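Low temperature requirement C protein (Listeria monocytogenes, PDB 1Y9I) probably acts as a phosphatidylglycerophosphatase, a lipid phosphatase, and binds a calcium and a magnesium ion in an all-helical tetramer. Local coordinates at residues Arg15-Glu20 / Thr67-Asp72; Leu33-Lys38 / Phe114-Tyr119; Glu53-Leu56 / Glu60-Asn63. One frame throughout, in Å; residues are numbered along the deposited sequence.

Interaction 1 of 3, residues Arg15-Glu20 / Thr67-Asp72; sequences RSWLIE and TGIQLD
Trp17 lays its indole over Ile69, and a CH-pi contact results: the methyl CG2 of Ile69 sits 3.6 Å from the centroid of the five-membered ring of Trp17, only 15° off the ring normal. A beta-branched residue suits this place because one branch meets the ring face while the other reaches farther along the helix 9-20. Its chi1 of -65° puts CG2 over the ring face, and the extended chi2 takes CD1 past Trp17 CB toward Leu18.

The six-membered end of the indole packs differently. Trp17 CH2 comes to 3.4 Å from Gln70 CA and 3.7 Å from Gln70 CB, so the outer atom of this ring lies close against the root of the glutamine side chain.

This is helix-helix packing within an all-helical bundle: the axes of the segments on helices 9-20 and 59-76 cross at 40° and approach to 10.8 Å, a wide spacing that the broad indole fills. No hydrogen bond joins the two segments.

Purely aliphatic contact is slighter, with Leu18 CD2 meeting Ile69 CD1 at 4.2 Å as the two side chains run nearly perpendicular. Lys13 adds a cation-pi contact to Trp17, while Val81 of the second subunit packs against both Trp17 and Gln70.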
loop_
_atom_site.group_PDB
_atom_site.type_symbol
_atom_site.label_atom_id
_atom_site.label_comp_id
_atom_site.label_asym_id
_atom_site.label_seq_id
_atom_site.Cartn_x
_atom_site.Cartn_y
_atom_site.Cartn_z
ATOM N N ARG A 15 -10.015 -13.092 18.311
ATOM C CA ARG A 15 -9.314 -13.164 19.587
ATOM C C ARG A 15 -9.048 -14.597 20.052
ATOM O O ARG A 15 -7.927 -14.931 20.432
ATOM C CB ARG A 15 -10.106 -12.414 20.659
ATOM C CG ARG A 15 -10.156 -10.900 20.468
ATOM C CD ARG A 15 -11.080 -10.263 21.496
ATOM N NE ARG A 15 -11.089 -8.801 21.443
ATOM C CZ ARG A 15 -10.113 -8.027 21.908
ATOM N NH1 ARG A 15 -9.040 -8.571 22.469
ATOM N NH2 ARG A 15 -10.212 -6.706 21.817
ATOM N N SER A 16 -10.073 -15.442 20.017
ATOM C CA SER A 16 -9.922 -16.826 20.454
ATOM C C SER A 16 -9.005 -17.642 19.551
ATOM O O SER A 16 -8.297 -18.533 20.025
ATOM C CB SER A 16 -11.294 -17.510 20.556
ATOM O OG SER A 16 -11.942 -17.567 19.299
ATOM N N TRP A 17 -9.006 -17.343 18.255
ATOM C CA TRP A 17 -8.157 -18.089 17.339
ATOM C C TRP A 17 -6.690 -17.749 17.574
ATOM O O TRP A 17 -5.830 -18.623 17.509
ATOM C CB TRP A 17 -8.538 -17.814 15.880
ATOM C CG TRP A 17 -8.408 -19.040 15.009
ATOM C CD1 TRP A 17 -7.945 -20.269 15.389
ATOM C CD2 TRP A 17 -8.764 -19.159 13.627
ATOM N NE1 TRP A 17 -7.991 -21.145 14.334
ATOM C CE2 TRP A 17 -8.490 -20.491 13.237
ATOM C CE3 TRP A 17 -9.288 -18.272 12.676
ATOM C CZ2 TRP A 17 -8.721 -20.960 11.939
ATOM C CZ3 TRP A 17 -9.520 -18.736 11.382
ATOM C CH2 TRP A 17 -9.235 -20.071 11.028
ATOM N N LEU A 18 -6.404 -16.476 17.837
ATOM C CA LEU A 18 -5.034 -16.062 18.113
ATOM C C LEU A 18 -4.537 -16.859 19.322
ATOM O O LEU A 18 -3.462 -17.465 19.288
ATOM C CB LEU A 18 -4.971 -14.563 18.432
ATOM C CG LEU A 18 -4.868 -13.574 17.269
ATOM C CD1 LEU A 18 -5.065 -12.152 17.778
ATOM C CD2 LEU A 18 -3.507 -13.717 16.601
ATOM N N ILE A 19 -5.338 -16.850 20.384
ATOM C CA ILE A 19 -5.007 -17.559 21.619
ATOM C C ILE A 19 -4.842 -19.051 21.354
ATOM O O ILE A 19 -3.911 -19.680 21.856
ATOM C CB ILE A 19 -6.100 -17.331 22.692
ATOM C CG1 ILE A 19 -6.096 -15.857 23.110
ATOM C CG2 ILE A 19 -5.859 -18.249 23.897
ATOM C CD1 ILE A 19 -7.215 -15.463 24.046
ATOM N N GLU A 20 -5.744 -19.608 20.555
ATOM C CA GLU A 20 -5.688 -21.020 20.204
ATOM C C GLU A 20 -4.389 -21.346 19.465
ATOM O O GLU A 20 -3.864 -22.458 19.572
ATOM C CB GLU A 20 -6.900 -21.385 19.338
ATOM C CG GLU A 20 -6.831 -22.758 18.694
ATOM C CD GLU A 20 -8.129 -23.145 18.008
ATOM O OE1 GLU A 20 -8.122 -24.118 17.224
ATOM O OE2 GLU A 20 -9.160 -22.485 18.257
ATOM N N THR A 67 -8.448 -14.438 8.072
ATOM C CA THR A 67 -8.019 -14.916 6.771
ATOM C C THR A 67 -6.633 -15.556 6.835
ATOM O O THR A 67 -6.426 -16.648 6.318
ATOM C CB THR A 67 -8.037 -13.767 5.736
ATOM O OG1 THR A 67 -9.339 -13.169 5.720
ATOM C CG2 THR A 67 -7.719 -14.287 4.344
ATOM N N GLY A 68 -5.694 -14.881 7.489
ATOM C CA GLY A 68 -4.342 -15.404 7.593
ATOM C C GLY A 68 -4.213 -16.710 8.362
ATOM O O GLY A 68 -3.588 -17.660 7.877
ATOM N N ILE A 69 -4.786 -16.763 9.562
ATOM C CA ILE A 69 -4.713 -17.979 10.371
ATOM C C ILE A 69 -5.400 -19.135 9.647
ATOM O O ILE A 69 -4.931 -20.273 9.689
ATOM C CB ILE A 69 -5.377 -17.786 11.748
ATOM C CG1 ILE A 69 -4.603 -16.739 12.560
ATOM C CG2 ILE A 69 -5.394 -19.114 12.506
ATOM C CD1 ILE A 69 -5.171 -16.486 13.952
ATOM N N GLN A 70 -6.502 -18.836 8.968
ATOM C CA GLN A 70 -7.239 -19.856 8.226
ATOM C C GLN A 70 -6.328 -20.546 7.218
ATOM O O GLN A 70 -6.364 -21.771 7.072
ATOM C CB GLN A 70 -8.421 -19.229 7.484
ATOM C CG GLN A 70 -9.209 -20.206 6.615
ATOM C CD GLN A 70 -9.854 -21.324 7.420
ATOM O OE1 GLN A 70 -9.197 -22.297 7.806
ATOM N NE2 GLN A 70 -11.144 -21.185 7.687
ATOM N N LEU A 71 -5.516 -19.757 6.520
ATOM C CA LEU A 71 -4.595 -20.299 5.534
ATOM C C LEU A 71 -3.496 -21.139 6.185
ATOM O O LEU A 71 -3.140 -22.201 5.667
ATOM C CB LEU A 71 -3.992 -19.165 4.685
ATOM C CG LEU A 71 -4.962 -18.521 3.679
ATOM C CD1 LEU A 71 -4.340 -17.254 3.062
ATOM C CD2 LEU A 71 -5.307 -19.531 2.589
ATOM N N ASP A 72 -2.956 -20.676 7.313
ATOM C CA ASP A 72 -1.919 -21.438 8.018
ATOM C C ASP A 72 -2.434 -22.820 8.411
ATOM O O ASP A 72 -1.759 -23.837 8.214
ATOM C CB ASP A 72 -1.499 -20.735 9.313
ATOM C CG ASP A 72 -0.667 -19.504 9.073
ATOM O OD1 ASP A 72 -0.153 -19.345 7.947
ATOM O OD2 ASP A 72 -0.516 -18.706 10.026
#

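Interaction 2 of 3, residues Leu33-Lys38 / Phe114-Tyr119; sequences LFLQQK and FTNYGY
Leu35 and Asn116 approach each other from opposite directions, one from each helix, and the tight, buried part of the contact is where the leucine fork meets the carboxamide. Leu35 CD2 lies 3.6 Å from Asn116 OD1, and Leu35 CD1 is 3.9 Å from Asn116 CB, so both methyls press on the asparagine. In Leu35 a chi1 of -67° sets CG beside the backbone N, and the extended chi2 (175°) carries the methyls to the asparagine. Leucine fits the apolar half of the task; asparagine is short enough to lie against it and still offers a donor and an acceptor.

No direct hydrogen bond crosses between the segments; two waters bridge them instead. One accepts from Asn116 ND2 at 2.8 Å and lies 2.9 Å from Leu35 O, with a weak link to Gln36 OE1. A second stands 2.7 Å from Asn116 OD1 and also within hydrogen-bonding distance of Leu35 O. Leu35 O can thus be linked through water to both OD1 and ND2 of Asn116, though each water has more acceptors nearby than protons to give.

The looser side is aromatic and only partly buried. Phe34 and Tyr119 meet obliquely, their closest atoms being Phe34 CE2 and Tyr119 CE2 at 3.8 Å. Leu35 CD2 bridges the two parts, lying near the plane of the Tyr119 ring at its edge, 4.1 Å from CD2 of that tyrosine.

The contact joins helix 25-36 to the start of helix 114-123. Val123 and Ile120, farther along the latter, pack on Phe34 and Leu35, Gln36 bonds through NE2 to Ala155 O of helix 143-160, and Lys122 of the third subunit lies against Asn116 and Tyr119.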
loop_
_atom_site.group_PDB
_atom_site.type_symbol
_atom_site.label_atom_id
_atom_site.label_comp_id
_atom_site.label_asym_id
_atom_site.label_seq_id
_atom_site.Cartn_x
_atom_site.Cartn_y
_atom_site.Cartn_z
ATOM N N LEU A 33 6.320 -3.056 23.694
ATOM C CA LEU A 33 7.265 -2.518 24.672
ATOM C C LEU A 33 8.658 -2.500 24.037
ATOM O O LEU A 33 9.391 -1.515 24.140
ATOM C CB LEU A 33 7.268 -3.390 25.934
ATOM C CG LEU A 33 8.139 -2.924 27.106
ATOM C CD1 LEU A 33 7.638 -1.582 27.616
ATOM C CD2 LEU A 33 8.096 -3.964 28.217
ATOM N N PHE A 34 9.003 -3.595 23.364
ATOM C CA PHE A 34 10.295 -3.738 22.693
ATOM C C PHE A 34 10.501 -2.640 21.644
ATOM O O PHE A 34 11.606 -2.123 21.469
ATOM C CB PHE A 34 10.361 -5.108 22.013
ATOM C CG PHE A 34 11.625 -5.344 21.240
ATOM C CD1 PHE A 34 12.797 -5.718 21.892
ATOM C CD2 PHE A 34 11.644 -5.192 19.860
ATOM C CE1 PHE A 34 13.972 -5.935 21.177
ATOM C CE2 PHE A 34 12.813 -5.406 19.135
ATOM C CZ PHE A 34 13.979 -5.780 19.797
ATOM N N LEU A 35 9.425 -2.296 20.945
ATOM C CA LEU A 35 9.478 -1.274 19.903
ATOM C C LEU A 35 9.516 0.175 20.382
ATOM O O LEU A 35 10.133 1.025 19.737
ATOM C CB LEU A 35 8.272 -1.414 18.982
ATOM C CG LEU A 35 8.169 -2.663 18.112
ATOM C CD1 LEU A 35 6.842 -2.644 17.365
ATOM C CD2 LEU A 35 9.329 -2.696 17.133
ATOM N N GLN A 36 8.850 0.461 21.498
ATOM C CA GLN A 36 8.762 1.833 21.985
ATOM C C GLN A 36 9.521 2.216 23.254
ATOM O O GLN A 36 9.666 3.403 23.540
ATOM C CB GLN A 36 7.286 2.200 22.172
ATOM C CG GLN A 36 6.521 2.380 20.871
ATOM C CD GLN A 36 6.782 3.730 20.235
ATOM O OE1 GLN A 36 7.921 4.183 20.165
ATOM N NE2 GLN A 36 5.722 4.379 19.762
ATOM N N GLN A 37 10.004 1.232 24.001
ATOM C CA GLN A 37 10.706 1.500 25.256
ATOM C C GLN A 37 11.897 2.447 25.148
ATOM O O GLN A 37 12.129 3.261 26.042
ATOM C CB GLN A 37 11.170 0.191 25.896
ATOM C CG GLN A 37 12.184 -0.574 25.070
ATOM C CD GLN A 37 12.753 -1.759 25.819
ATOM O OE1 GLN A 37 12.012 -2.624 26.290
ATOM N NE2 GLN A 37 14.076 -1.805 25.937
ATOM N N LYS A 38 12.648 2.340 24.058
ATOM C CA LYS A 38 13.823 3.179 23.848
ATOM C C LYS A 38 13.468 4.646 23.619
ATOM O O LYS A 38 14.268 5.538 23.908
ATOM C CB LYS A 38 14.630 2.654 22.651
ATOM C CG LYS A 38 15.914 3.423 22.361
ATOM C CD LYS A 38 16.941 3.249 23.472
ATOM C CE LYS A 38 18.207 4.055 23.195
ATOM N NZ LYS A 38 18.845 3.671 21.905
ATOM N N PHE A 114 5.098 1.402 9.458
ATOM C CA PHE A 114 5.805 0.618 8.436
ATOM C C PHE A 114 7.179 0.094 8.859
ATOM O O PHE A 114 7.440 -1.099 8.772
ATOM C CB PHE A 114 5.998 1.436 7.142
ATOM C CG PHE A 114 4.733 1.682 6.353
ATOM C CD1 PHE A 114 3.518 1.104 6.720
ATOM C CD2 PHE A 114 4.769 2.494 5.222
ATOM C CE1 PHE A 114 2.356 1.326 5.964
ATOM C CE2 PHE A 114 3.616 2.723 4.459
ATOM C CZ PHE A 114 2.407 2.138 4.835
ATOM N N THR A 115 8.065 0.982 9.304
ATOM C CA THR A 115 9.398 0.542 9.686
ATOM C C THR A 115 9.435 -0.425 10.876
ATOM O O THR A 115 10.231 -1.363 10.882
ATOM C CB THR A 115 10.339 1.758 9.923
ATOM O OG1 THR A 115 9.716 2.696 10.805
ATOM C CG2 THR A 115 10.636 2.453 8.595
ATOM N N ASN A 116 8.567 -0.232 11.865
ATOM C CA ASN A 116 8.559 -1.143 13.003
ATOM C C ASN A 116 8.098 -2.532 12.586
ATOM O O ASN A 116 8.526 -3.539 13.151
ATOM C CB ASN A 116 7.668 -0.614 14.132
ATOM C CG ASN A 116 8.418 0.323 15.064
ATOM O OD1 ASN A 116 9.648 0.310 15.103
ATOM N ND2 ASN A 116 7.686 1.125 15.827
ATOM N N TYR A 117 7.218 -2.579 11.595
ATOM C CA TYR A 117 6.714 -3.848 11.079
ATOM C C TYR A 117 7.874 -4.640 10.466
ATOM O O TYR A 117 8.080 -5.814 10.794
ATOM C CB TYR A 117 5.634 -3.559 10.035
ATOM C CG TYR A 117 5.143 -4.745 9.232
ATOM C CD1 TYR A 117 4.663 -5.894 9.858
ATOM C CD2 TYR A 117 5.076 -4.676 7.839
ATOM C CE1 TYR A 117 4.115 -6.943 9.117
ATOM C CE2 TYR A 117 4.535 -5.714 7.087
ATOM C CZ TYR A 117 4.051 -6.843 7.732
ATOM O OH TYR A 117 3.482 -7.849 6.987
ATOM N N GLY A 118 8.643 -3.990 9.596
ATOM C CA GLY A 118 9.766 -4.662 8.968
ATOM C C GLY A 118 10.849 -5.036 9.959
ATOM O O GLY A 118 11.353 -6.156 9.948
ATOM N N TYR A 119 11.201 -4.092 10.827
ATOM C CA TYR A 119 12.240 -4.301 11.825
ATOM C C TYR A 119 11.957 -5.472 12.756
ATOM O O TYR A 119 12.821 -6.320 12.985
ATOM C CB TYR A 119 12.418 -3.022 12.651
ATOM C CG TYR A 119 13.374 -3.157 13.819
ATOM C CD1 TYR A 119 14.731 -3.405 13.611
ATOM C CD2 TYR A 119 12.922 -3.026 15.131
ATOM C CE1 TYR A 119 15.615 -3.517 14.680
ATOM C CE2 TYR A 119 13.797 -3.137 16.210
ATOM C CZ TYR A 119 15.139 -3.380 15.975
ATOM O OH TYR A 119 16.011 -3.483 17.032
HETATM O O HOH W 1 8.870 2.771 17.745
HETATM O O HOH W 2 11.408 0.457 17.107
#

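Interaction 3 of 3, residues Glu53-Leu56 / Glu60-Asn63; sequences EHVL and EVQN
Gln62 hydrogen-bonds to the backbone of Leu56, and its side chain can be followed outward. CB leads to CG, which is set beside the backbone N (chi1 -64°) and passes 3.5 Å from Leu56 O. The chain then runs extended, bringing CD to 3.6 Å from Leu56 O. At the tip NE2 donates to Leu56 O at 2.8 Å, with a nearly straight N-H...O angle of 173°. The oxygen lies in the amide plane of Gln62, whereas the donor is tilted 18° from the carbonyl plane of Leu56. Glutamine suits the place, since its length lets the amide reach the main-chain oxygen of Leu56, a buried residue.

Structurally these are two consecutive helices, 45-56 and 59-76, joined by a very short link within the all-helical fold.

The apolar side of the contact is made by Val55, Leu56 and Val61. Val61 CG2 packs 3.8 Å from Val55 CG1 and also touches Val55 O at 3.5 Å, while Val61 CG1 meets Leu56 CD2 at 4.2 Å. The compact branches of valine allow this close approach beside the backbone. Ala153 and Ala154 of helix 143-160 pack on Val55, and Leu10 and Glu11 of helix 9-20 lie against Gln62.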
loop_
_atom_site.group_PDB
_atom_site.type_symbol
_atom_site.label_atom_id
_atom_site.label_comp_id
_atom_site.label_asym_id
_atom_site.label_seq_id
_atom_site.Cartn_x
_atom_site.Cartn_y
_atom_site.Cartn_z
ATOM N N GLU A 53 -5.119 -4.027 22.628
ATOM C CA GLU A 53 -6.558 -4.258 22.709
ATOM C C GLU A 53 -7.303 -3.379 21.712
ATOM O O GLU A 53 -8.224 -3.843 21.036
ATOM C CB GLU A 53 -7.073 -3.981 24.128
ATOM C CG GLU A 53 -6.630 -4.997 25.178
ATOM C CD GLU A 53 -7.281 -6.362 24.996
ATOM O OE1 GLU A 53 -8.123 -6.505 24.084
ATOM O OE2 GLU A 53 -6.952 -7.291 25.767
ATOM N N HIS A 54 -6.907 -2.112 21.617
ATOM C CA HIS A 54 -7.546 -1.186 20.689
ATOM C C HIS A 54 -7.391 -1.617 19.235
ATOM O O HIS A 54 -8.315 -1.463 18.434
ATOM C CB HIS A 54 -6.987 0.228 20.856
ATOM C CG HIS A 54 -7.622 1.003 21.967
ATOM N ND1 HIS A 54 -6.945 1.349 23.116
ATOM C CD2 HIS A 54 -8.870 1.515 22.097
ATOM C CE1 HIS A 54 -7.747 2.043 23.905
ATOM N NE2 HIS A 54 -8.920 2.157 23.311
ATOM N N VAL A 55 -6.223 -2.148 18.892
ATOM C CA VAL A 55 -5.982 -2.605 17.529
ATOM C C VAL A 55 -6.890 -3.796 17.196
ATOM O O VAL A 55 -7.499 -3.849 16.123
ATOM C CB VAL A 55 -4.495 -3.008 17.339
ATOM C CG1 VAL A 55 -4.288 -3.652 15.975
ATOM C CG2 VAL A 55 -3.606 -1.771 17.462
ATOM N N LEU A 56 -6.991 -4.741 18.125
ATOM C CA LEU A 56 -7.814 -5.923 17.906
ATOM C C LEU A 56 -9.311 -5.625 17.796
ATOM O O LEU A 56 -10.081 -6.481 17.368
ATOM C CB LEU A 56 -7.558 -6.958 19.004
ATOM C CG LEU A 56 -6.150 -7.569 18.994
ATOM C CD1 LEU A 56 -5.994 -8.532 20.155
ATOM C CD2 LEU A 56 -5.913 -8.292 17.675
ATOM N N GLU A 60 -10.970 -4.158 10.370
ATOM C CA GLU A 60 -9.947 -4.389 9.344
ATOM C C GLU A 60 -8.912 -5.411 9.838
ATOM O O GLU A 60 -8.454 -6.282 9.086
ATOM C CB GLU A 60 -9.253 -3.061 9.013
ATOM C CG GLU A 60 -8.350 -3.063 7.797
ATOM C CD GLU A 60 -9.101 -2.852 6.490
ATOM O OE1 GLU A 60 -8.455 -2.458 5.495
ATOM O OE2 GLU A 60 -10.328 -3.085 6.455
ATOM N N VAL A 61 -8.540 -5.289 11.106
ATOM C CA VAL A 61 -7.569 -6.192 11.712
ATOM C C VAL A 61 -8.174 -7.584 11.890
ATOM O O VAL A 61 -7.542 -8.586 11.601
ATOM C CB VAL A 61 -7.110 -5.647 13.081
ATOM C CG1 VAL A 61 -6.243 -6.673 13.806
ATOM C CG2 VAL A 61 -6.336 -4.353 12.868
ATOM N N GLN A 62 -9.413 -7.636 12.351
ATOM C CA GLN A 62 -10.067 -8.919 12.563
ATOM C C GLN A 62 -10.172 -9.730 11.272
ATOM O O GLN A 62 -9.936 -10.943 11.271
ATOM C CB GLN A 62 -11.440 -8.680 13.175
ATOM C CG GLN A 62 -11.357 -8.053 14.557
ATOM C CD GLN A 62 -12.636 -7.355 14.949
ATOM O OE1 GLN A 62 -13.662 -7.523 14.299
ATOM N NE2 GLN A 62 -12.583 -6.567 16.024
ATOM N N ASN A 63 -10.507 -9.060 10.176
ATOM C CA ASN A 63 -10.625 -9.732 8.888
ATOM C C ASN A 63 -9.303 -10.359 8.471
ATOM O O ASN A 63 -9.273 -11.481 7.967
ATOM C CB ASN A 63 -11.098 -8.750 7.805
ATOM C CG ASN A 63 -12.566 -8.378 7.958
ATOM O OD1 ASN A 63 -13.372 -9.188 8.407
ATOM N ND2 ASN A 63 -12.922 -7.159 7.559
#

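Interactions 1 and 3 share helix 59-76, lie about 13 Å apart between centres and touch: Arg15 NH1 forms a salt bridge of 2.8 Å with Glu53 OE1, and Leu18 CD1 packs 4.0 Å from Leu56 CD2. Interaction 2, on the opposite side of the chain's centre from interaction 1, touches neither; its centre is about 23 Å from that of interaction 1 and about 18 Å from that of interaction 3. The magnesium ion, bound by Asp98, Thr141, Asp144 and Asp145, lies about 11 Å from the side chain of Ile69; Asp98 also binds calcium, with Tyr95 and Glu99. Asp72 accepts hydrogen bonds from backbone N of Phe142 and Leu143, which lie in sequence between Thr141 and Asp144.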